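PDB 2UVF: exopolygalacturonase from Yersinia enterocolitica, which hydrolyses polygalacturonate, the backbone of pectin, probably from the chain end, as a family 28 glycoside hydrolase built on a parallel beta-helix. Local coordinates for residues V457-D462 / A486-A491; V527-S532 / V559-V564. One frame throughout, in Å; residues are numbered along the deposited sequence.

Contact 1: residues V457-D462 / A486-A491; sequences VMYLTD and AMRDLA. With SO4 (sulfate ion), chain E.
Neighbouring coils of the family 28 right-handed parallel beta-helix meet where M458 and Y459 run beside M487 and R488, the two strand axes only 6° apart. M458 is gripped through both of its backbone polar atoms: its N donates to A486 O (2.9 Å), and its O accepts from R488 N. The parallel register pairs V457 with A486, M458 with M487 and Y459 with R488. Inward, M458 and M487 lie side by side in the buried interior, with M458 SD against M487 CG at 3.9 Å. Outward, Y459 and R488 extend together; the tyrosine CG is anti to the backbone N (chi1 176°), and the arginine repeats that choice. The two chains run alongside each other, ring and guanidinium planes 2° apart, and touch through R488 CG and Y459 CD1 at 3.9 Å. L460 CG lies over the centre of one ring face, while D489 OD2 meets the ring edge at CE1 (3.4 Å). F98, in helix 92-100, packs on V457, A486 and R488. Beyond the corner, A491 N bonds to T461 O at 2.8 Å. The arginine ends at a sulfate, probably from the crystallisation liquor, where R488 NH2 donates to O1 at 3.0 Å and to O3 at 3.2 Å.

Contact 2: residues V527-S532 / V559-V564; sequences VTVDNS and VQLNNV
The carboxylate of D530 and the amide of N562 stand side by side with their planes 55° apart, linked by N562 ND2, which donates to D530 OD1 at 3.0 Å. The acceptor lies close to the amide plane, whereas the donor reaches the carboxylate from above, 39° out of its plane. Both groups are extended, D530 CG anti to its own N (chi1 -174°) and N562 CG likewise, which carries them outward in step. The other end of the amide is also held, since N562 OD1 pairs with T583 OG1 one coil further on, so the amide's rotation is fixed from both sides. On the same face the Q560 chain bends back at chi2 and sets OE1 against the T528 methyl, CG2 to OE1 being 3.2 Å; Q560 NE2 is taken by N558, and T528 OG1 bonds to H108 N.

Facing inward, L561 CD2 presses on V529 CG2 at 3.5 Å, and V494 touches both residues from another side of the coil. Past the end of strand 559-562, V564 CG1 rests on S532 CB at 3.8 Å. The backbone supplies the regular frame: V529 N donates to Q560 O (2.9 Å), N562 N to V529 O (2.8 Å) and N531 N to N562 O, and beyond the last bridge S532 N still bonds to N563 O (3.0 Å). Level pairing of like residues, aliphatic ones stacked within and polar ones stacked without, is characteristic of successive coils in a pectinase-type right-handed parallel beta-helix.

In the fold
Contacts 1 and 2 lie along one face of the beta-helix, centres about 10 Å apart, with one strand-to-strand step between them, that of 476-490 with 518-532. Probable backbone hydrogen bonds, M487 N to T528 O and D489 N to D530 O (both 2.9 Å), carry the ladder across, and M487 CE packs on V529 CG2 at 3.6 Å within. Both have a buried inward face; outward, V457, A486 and T528 are also covered, while Y459, R488, D530, Q560 and N562 are partly exposed. Contact 1 lies nearer the chain centre, and the side chain of D462 is about 6 Å from a bound nickel ion. Its interior is methionine-rich, its outer face mixes ring and charges; contact 2 has an aliphatic interior and a carboxylate-amide bond outside.

Contact 1: residues V457-D462 / A486-A491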
ATOM      1  N   VAL A 457      10.341   7.286  -1.929  1.00 24.62           N
ATOM      2  CA  VAL A 457      10.883   7.579  -3.253  1.00 25.08           C
ATOM      3  C   VAL A 457       9.989   6.918  -4.320  1.00 25.01           C
ATOM      4  O   VAL A 457       9.575   5.772  -4.155  1.00 24.52           O
ATOM      5  CB  VAL A 457      12.383   7.120  -3.346  1.00 25.12           C
ATOM      6  CG1 VAL A 457      12.762   6.748  -4.730  1.00 25.67           C
ATOM      7  CG2 VAL A 457      13.285   8.227  -2.833  1.00 25.47           C
ATOM      8  N   MET A 458       9.675   7.660  -5.387  1.00 24.60           N
ATOM      9  CA  MET A 458       8.874   7.130  -6.493  1.00 23.90           C
ATOM     10  C   MET A 458       9.643   7.260  -7.805  1.00 24.16           C
ATOM     11  O   MET A 458      10.106   8.349  -8.149  1.00 24.25           O
ATOM     12  CB  MET A 458       7.553   7.889  -6.628  1.00 23.28           C
ATOM     13  CG  MET A 458       6.607   7.763  -5.472  1.00 23.20           C
ATOM     14  SD  MET A 458       7.124   8.678  -4.004  1.00 25.75           S
ATOM     15  CE  MET A 458       5.607   8.518  -3.087  1.00 22.12           C
ATOM     16  N   TYR A 459       9.763   6.151  -8.527  1.00 23.76           N
ATOM     17  CA  TYR A 459      10.439   6.136  -9.817  1.00 23.43           C
ATOM     18  C   TYR A 459       9.586   5.383 -10.822  1.00 22.80           C
ATOM     19  O   TYR A 459       9.343   4.211 -10.631  1.00 23.14           O
ATOM     20  CB  TYR A 459      11.834   5.490  -9.664  1.00 23.78           C
ATOM     21  CG  TYR A 459      12.563   5.337 -10.971  1.00 23.24           C
ATOM     22  CD1 TYR A 459      12.893   6.449 -11.747  1.00 23.74           C
ATOM     23  CD2 TYR A 459      12.922   4.082 -11.441  1.00 22.99           C
ATOM     24  CE1 TYR A 459      13.556   6.298 -12.986  1.00 24.60           C
ATOM     25  CE2 TYR A 459      13.597   3.921 -12.656  1.00 22.20           C
ATOM     26  CZ  TYR A 459      13.908   5.025 -13.411  1.00 24.13           C
ATOM     27  OH  TYR A 459      14.543   4.849 -14.617  1.00 26.35           O
ATOM     28  N   LEU A 460       9.105   6.078 -11.858  1.00 23.18           N
ATOM     29  CA  LEU A 460       8.297   5.526 -12.986  1.00 23.25           C
ATOM     30  C   LEU A 460       6.812   5.312 -12.681  1.00 23.04           C
ATOM     31  O   LEU A 460       6.027   4.887 -13.566  1.00 22.76           O
ATOM     32  CB  LEU A 460       8.892   4.238 -13.601  1.00 23.65           C
ATOM     33  CG  LEU A 460      10.308   4.283 -14.191  1.00 23.23           C
ATOM     34  CD1 LEU A 460      10.726   2.864 -14.570  1.00 24.47           C
ATOM     35  CD2 LEU A 460      10.448   5.226 -15.363  1.00 23.81           C
ATOM     36  N   THR A 461       6.428   5.621 -11.439  1.00 22.17           N
ATOM     37  CA  THR A 461       5.025   5.503 -10.985  1.00 21.28           C
ATOM     38  C   THR A 461       4.178   6.462 -11.827  1.00 20.93           C
ATOM     39  O   THR A 461       4.718   7.428 -12.343  1.00 20.86           O
ATOM     40  CB  THR A 461       4.916   5.871  -9.477  1.00 20.97           C
ATOM     41  OG1 THR A 461       6.161   5.570  -8.832  1.00 20.94           O
ATOM     42  CG2 THR A 461       3.772   5.107  -8.790  1.00 18.75           C
ATOM     43  N   ASP A 462       2.879   6.209 -11.971  1.00 20.17           N
ATOM     44  CA  ASP A 462       2.028   7.093 -12.774  1.00 20.78           C
ATOM     45  C   ASP A 462       1.820   8.449 -12.083  1.00 21.66           C
ATOM     46  O   ASP A 462       1.908   9.510 -12.716  1.00 21.96           O
ATOM     47  CB  ASP A 462       0.664   6.442 -13.086  1.00 19.98           C
ATOM     48  CG  ASP A 462       0.749   5.365 -14.148  1.00 22.24           C
ATOM     49  OD1 ASP A 462       1.862   5.084 -14.623  1.00 23.48           O
ATOM     50  OD2 ASP A 462      -0.301   4.790 -14.512  1.00 23.50           O
ATOM     51  N   ALA A 486      10.542  12.137  -2.700  1.00 24.30           N
ATOM     52  CA  ALA A 486      11.238  12.455  -3.933  1.00 23.74           C
ATOM     53  C   ALA A 486      10.764  11.586  -5.076  1.00 23.30           C
ATOM     54  O   ALA A 486      10.580  10.387  -4.919  1.00 22.57           O
ATOM     55  CB  ALA A 486      12.762  12.343  -3.749  1.00 23.28           C
ATOM     56  N   MET A 487      10.597  12.192  -6.250  1.00 23.42           N
ATOM     57  CA  MET A 487       9.991  11.481  -7.365  1.00 23.83           C
ATOM     58  C   MET A 487      10.673  11.771  -8.692  1.00 23.61           C
ATOM     59  O   MET A 487      11.121  12.883  -8.930  1.00 23.60           O
ATOM     60  CB  MET A 487       8.504  11.811  -7.460  1.00 23.82           C
ATOM     61  CG  MET A 487       7.783  11.846  -6.104  1.00 23.24           C
ATOM     62  SD  MET A 487       5.987  11.650  -6.240  1.00 27.12           S
ATOM     63  CE  MET A 487       5.381  13.273  -6.554  1.00 25.79           C
ATOM     64  N   ARG A 488      10.759  10.756  -9.548  1.00 23.50           N
ATOM     65  CA  ARG A 488      11.494  10.903 -10.809  1.00 24.88           C
ATOM     66  C   ARG A 488      10.799  10.120 -11.911  1.00 23.96           C
ATOM     67  O   ARG A 488      10.434   8.964 -11.718  1.00 24.13           O
ATOM     68  CB  ARG A 488      12.963  10.456 -10.643  1.00 24.82           C
ATOM     69  CG  ARG A 488      13.738  10.268 -11.933  1.00 26.41           C
ATOM     70  CD  ARG A 488      15.244  10.284 -11.757  1.00 26.83           C
ATOM     71  NE  ARG A 488      15.844  10.922 -12.941  1.00 35.49           N
ATOM     72  CZ  ARG A 488      16.430  10.253 -13.931  1.00 37.98           C
ATOM     73  NH1 ARG A 488      16.543   8.930 -13.858  1.00 40.23           N
ATOM     74  NH2 ARG A 488      16.909  10.896 -14.987  1.00 36.15           N
ATOM     75  N   ASP A 489      10.618  10.752 -13.065  1.00 24.34           N
ATOM     76  CA  ASP A 489      10.074  10.070 -14.234  1.00 24.41           C
ATOM     77  C   ASP A 489       8.651   9.542 -14.009  1.00 24.99           C
ATOM     78  O   ASP A 489       8.295   8.465 -14.488  1.00 25.25           O
ATOM     79  CB  ASP A 489      11.009   8.942 -14.689  1.00 24.87           C
ATOM     80  CG  ASP A 489      12.319   9.449 -15.260  1.00 24.82           C
ATOM     81  OD1 ASP A 489      12.440  10.639 -15.562  1.00 28.61           O
ATOM     82  OD2 ASP A 489      13.243   8.647 -15.436  1.00 28.13           O
ATOM     83  N   LEU A 490       7.828  10.325 -13.317  1.00 25.00           N
ATOM     84  CA  LEU A 490       6.426  10.000 -13.169  1.00 26.03           C
ATOM     85  C   LEU A 490       5.815   9.879 -14.549  1.00 26.73           C
ATOM     86  O   LEU A 490       6.189  10.621 -15.446  1.00 25.96           O
ATOM     87  CB  LEU A 490       5.702  11.062 -12.341  1.00 26.34           C
ATOM     88  CG  LEU A 490       6.033  11.146 -10.852  1.00 25.67           C
ATOM     89  CD1 LEU A 490       5.141  12.185 -10.228  1.00 25.94           C
ATOM     90  CD2 LEU A 490       5.868   9.783 -10.170  1.00 27.45           C
ATOM     91  N   ALA A 491       4.922   8.916 -14.740  1.00 28.00           N
ATOM     92  CA  ALA A 491       4.388   8.661 -16.087  1.00 29.24           C
ATOM     93  C   ALA A 491       3.202   9.554 -16.431  1.00 30.18           C
ATOM     94  O   ALA A 491       2.922   9.766 -17.612  1.00 30.95           O
ATOM     95  CB  ALA A 491       4.036   7.174 -16.286  1.00 29.40           C
TER
HETATM   96  S   SO4 E1608      17.661  14.457 -15.661  1.00 63.09           S
HETATM   97  O1  SO4 E1608      18.107  13.604 -14.550  1.00 62.55           O
HETATM   98  O2  SO4 E1608      18.810  14.712 -16.535  1.00 63.14           O
HETATM   99  O3  SO4 E1608      16.614  13.774 -16.428  1.00 62.52           O
HETATM  100  O4  SO4 E1608      17.159  15.735 -15.143  1.00 61.53           O

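Contact 2: residues V527-S532 / V559-V564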
ATOM      1  N   VAL A 527       8.495  18.451  -1.532  1.00 28.57           N
ATOM      2  CA  VAL A 527       8.359  17.416  -2.561  1.00 27.22           C
ATOM      3  C   VAL A 527       9.050  17.901  -3.831  1.00 27.74           C
ATOM      4  O   VAL A 527       8.842  19.024  -4.273  1.00 27.24           O
ATOM      5  CB  VAL A 527       6.860  17.067  -2.857  1.00 27.26           C
ATOM      6  CG1 VAL A 527       6.693  16.319  -4.199  1.00 24.19           C
ATOM      7  CG2 VAL A 527       6.230  16.287  -1.694  1.00 23.99           C
ATOM      8  N   THR A 528       9.878  17.039  -4.400  1.00 27.62           N
ATOM      9  CA  THR A 528      10.601  17.336  -5.619  1.00 28.23           C
ATOM     10  C   THR A 528      10.237  16.283  -6.652  1.00 28.50           C
ATOM     11  O   THR A 528      10.207  15.092  -6.346  1.00 28.79           O
ATOM     12  CB  THR A 528      12.120  17.317  -5.372  1.00 28.04           C
ATOM     13  OG1 THR A 528      12.464  16.106  -4.668  1.00 28.75           O
ATOM     14  CG2 THR A 528      12.540  18.524  -4.532  1.00 26.54           C
ATOM     15  N   VAL A 529       9.927  16.733  -7.855  1.00 28.33           N
ATOM     16  CA  VAL A 529       9.741  15.854  -8.986  1.00 28.89           C
ATOM     17  C   VAL A 529      10.674  16.299 -10.099  1.00 29.25           C
ATOM     18  O   VAL A 529      10.660  17.467 -10.495  1.00 29.34           O
ATOM     19  CB  VAL A 529       8.288  15.898  -9.569  1.00 28.66           C
ATOM     20  CG1 VAL A 529       8.145  14.900 -10.730  1.00 27.09           C
ATOM     21  CG2 VAL A 529       7.244  15.643  -8.509  1.00 28.77           C
ATOM     22  N   ASP A 530      11.465  15.356 -10.605  1.00 29.77           N
ATOM     23  CA  ASP A 530      12.213  15.546 -11.843  1.00 29.77           C
ATOM     24  C   ASP A 530      11.604  14.679 -12.937  1.00 30.23           C
ATOM     25  O   ASP A 530      11.689  13.455 -12.883  1.00 29.19           O
ATOM     26  CB  ASP A 530      13.682  15.193 -11.653  1.00 29.22           C
ATOM     27  CG  ASP A 530      14.540  15.520 -12.877  1.00 29.74           C
ATOM     28  OD1 ASP A 530      14.111  16.241 -13.813  1.00 28.40           O
ATOM     29  OD2 ASP A 530      15.677  15.034 -12.899  1.00 30.23           O
ATOM     30  N   ASN A 531      10.999  15.340 -13.922  0.50 30.42           N
ATOM     31  CA  ASN A 531      10.399  14.706 -15.092  0.50 30.94           C
ATOM     32  C   ASN A 531       9.051  14.074 -14.820  0.50 32.28           C
ATOM     33  O   ASN A 531       8.875  13.301 -13.868  0.50 32.54           O
ATOM     34  CB  ASN A 531      11.330  13.668 -15.736  0.50 30.30           C
ATOM     35  CG  ASN A 531      12.681  14.244 -16.128  0.50 28.34           C
ATOM     36  OD1 ASN A 531      13.707  13.566 -16.024  0.50 24.97           O
ATOM     37  ND2 ASN A 531      12.686  15.485 -16.584  0.50 24.57           N
ATOM     38  N   SER A 532       8.101  14.438 -15.667  1.00 33.70           N
ATOM     39  CA  SER A 532       6.807  13.789 -15.741  1.00 36.26           C
ATOM     40  C   SER A 532       6.603  13.693 -17.245  1.00 37.81           C
ATOM     41  O   SER A 532       6.559  14.726 -17.930  1.00 38.93           O
ATOM     42  CB  SER A 532       5.735  14.658 -15.119  1.00 36.42           C
ATOM     43  OG  SER A 532       4.754  13.884 -14.447  1.00 39.59           O
ATOM     44  N   VAL A 559       7.863  23.078  -3.007  1.00 33.05           N
ATOM     45  CA  VAL A 559       7.839  21.962  -3.964  1.00 30.50           C
ATOM     46  C   VAL A 559       8.609  22.396  -5.211  1.00 31.11           C
ATOM     47  O   VAL A 559       8.461  23.524  -5.649  1.00 31.10           O
ATOM     48  CB  VAL A 559       6.354  21.578  -4.329  1.00 30.55           C
ATOM     49  CG1 VAL A 559       6.273  20.599  -5.509  1.00 26.42           C
ATOM     50  CG2 VAL A 559       5.596  21.036  -3.109  1.00 26.07           C
ATOM     51  N   GLN A 560       9.420  21.506  -5.790  1.00 30.88           N
ATOM     52  CA  GLN A 560      10.175  21.823  -7.012  1.00 30.29           C
ATOM     53  C   GLN A 560       9.873  20.808  -8.106  1.00 30.00           C
ATOM     54  O   GLN A 560      10.019  19.603  -7.908  1.00 29.63           O
ATOM     55  CB  GLN A 560      11.693  21.860  -6.751  1.00 30.05           C
ATOM     56  CG  GLN A 560      12.192  22.989  -5.858  1.00 29.09           C
ATOM     57  CD  GLN A 560      12.098  22.700  -4.374  1.00 29.39           C
ATOM     58  OE1 GLN A 560      12.542  21.654  -3.896  1.00 29.40           O
ATOM     59  NE2 GLN A 560      11.536  23.649  -3.619  1.00 28.45           N
ATOM     60  N   LEU A 561       9.481  21.311  -9.267  1.00 29.42           N
ATOM     61  CA  LEU A 561       9.039  20.489 -10.365  1.00 29.41           C
ATOM     62  C   LEU A 561       9.876  20.775 -11.610  1.00 29.70           C
ATOM     63  O   LEU A 561       9.797  21.874 -12.187  1.00 30.10           O
ATOM     64  CB  LEU A 561       7.547  20.742 -10.651  1.00 28.86           C
ATOM     65  CG  LEU A 561       6.543  20.446  -9.544  1.00 28.58           C
ATOM     66  CD1 LEU A 561       5.138  20.729  -9.963  1.00 29.46           C
ATOM     67  CD2 LEU A 561       6.656  19.026  -9.187  1.00 30.68           C
ATOM     68  N   ASN A 562      10.684  19.801 -12.024  1.00 29.23           N
ATOM     69  CA  ASN A 562      11.451  19.970 -13.235  1.00 28.47           C
ATOM     70  C   ASN A 562      10.908  19.121 -14.374  1.00 28.77           C
ATOM     71  O   ASN A 562      10.620  17.928 -14.187  1.00 28.04           O
ATOM     72  CB  ASN A 562      12.922  19.642 -12.980  1.00 28.93           C
ATOM     73  CG  ASN A 562      13.794  20.010 -14.145  1.00 27.51           C
ATOM     74  OD1 ASN A 562      13.996  21.182 -14.440  1.00 25.80           O
ATOM     75  ND2 ASN A 562      14.301  19.012 -14.828  1.00 27.33           N
ATOM     76  N   ASN A 563      10.772  19.750 -15.543  0.50 28.25           N
ATOM     77  CA  ASN A 563      10.341  19.081 -16.761  0.50 27.69           C
ATOM     78  C   ASN A 563       8.978  18.397 -16.586  0.50 28.02           C
ATOM     79  O   ASN A 563       8.834  17.180 -16.754  0.50 27.62           O
ATOM     80  CB  ASN A 563      11.417  18.112 -17.271  0.50 27.55           C
ATOM     81  CG  ASN A 563      11.003  17.388 -18.542  0.50 25.34           C
ATOM     82  OD1 ASN A 563      11.289  16.209 -18.707  0.50 26.22           O
ATOM     83  ND2 ASN A 563      10.318  18.088 -19.436  0.50 22.22           N
ATOM     84  N   VAL A 564       7.998  19.213 -16.218  1.00 28.33           N
ATOM     85  CA  VAL A 564       6.610  18.804 -16.097  1.00 28.76           C
ATOM     86  C   VAL A 564       5.723  19.771 -16.927  1.00 29.54           C
ATOM     87  O   VAL A 564       6.136  20.899 -17.267  1.00 29.42           O
ATOM     88  CB  VAL A 564       6.131  18.748 -14.604  1.00 28.74           C
ATOM     89  CG1 VAL A 564       7.056  17.897 -13.741  1.00 27.40           C
ATOM     90  CG2 VAL A 564       5.958  20.164 -13.998  1.00 28.42           C
TER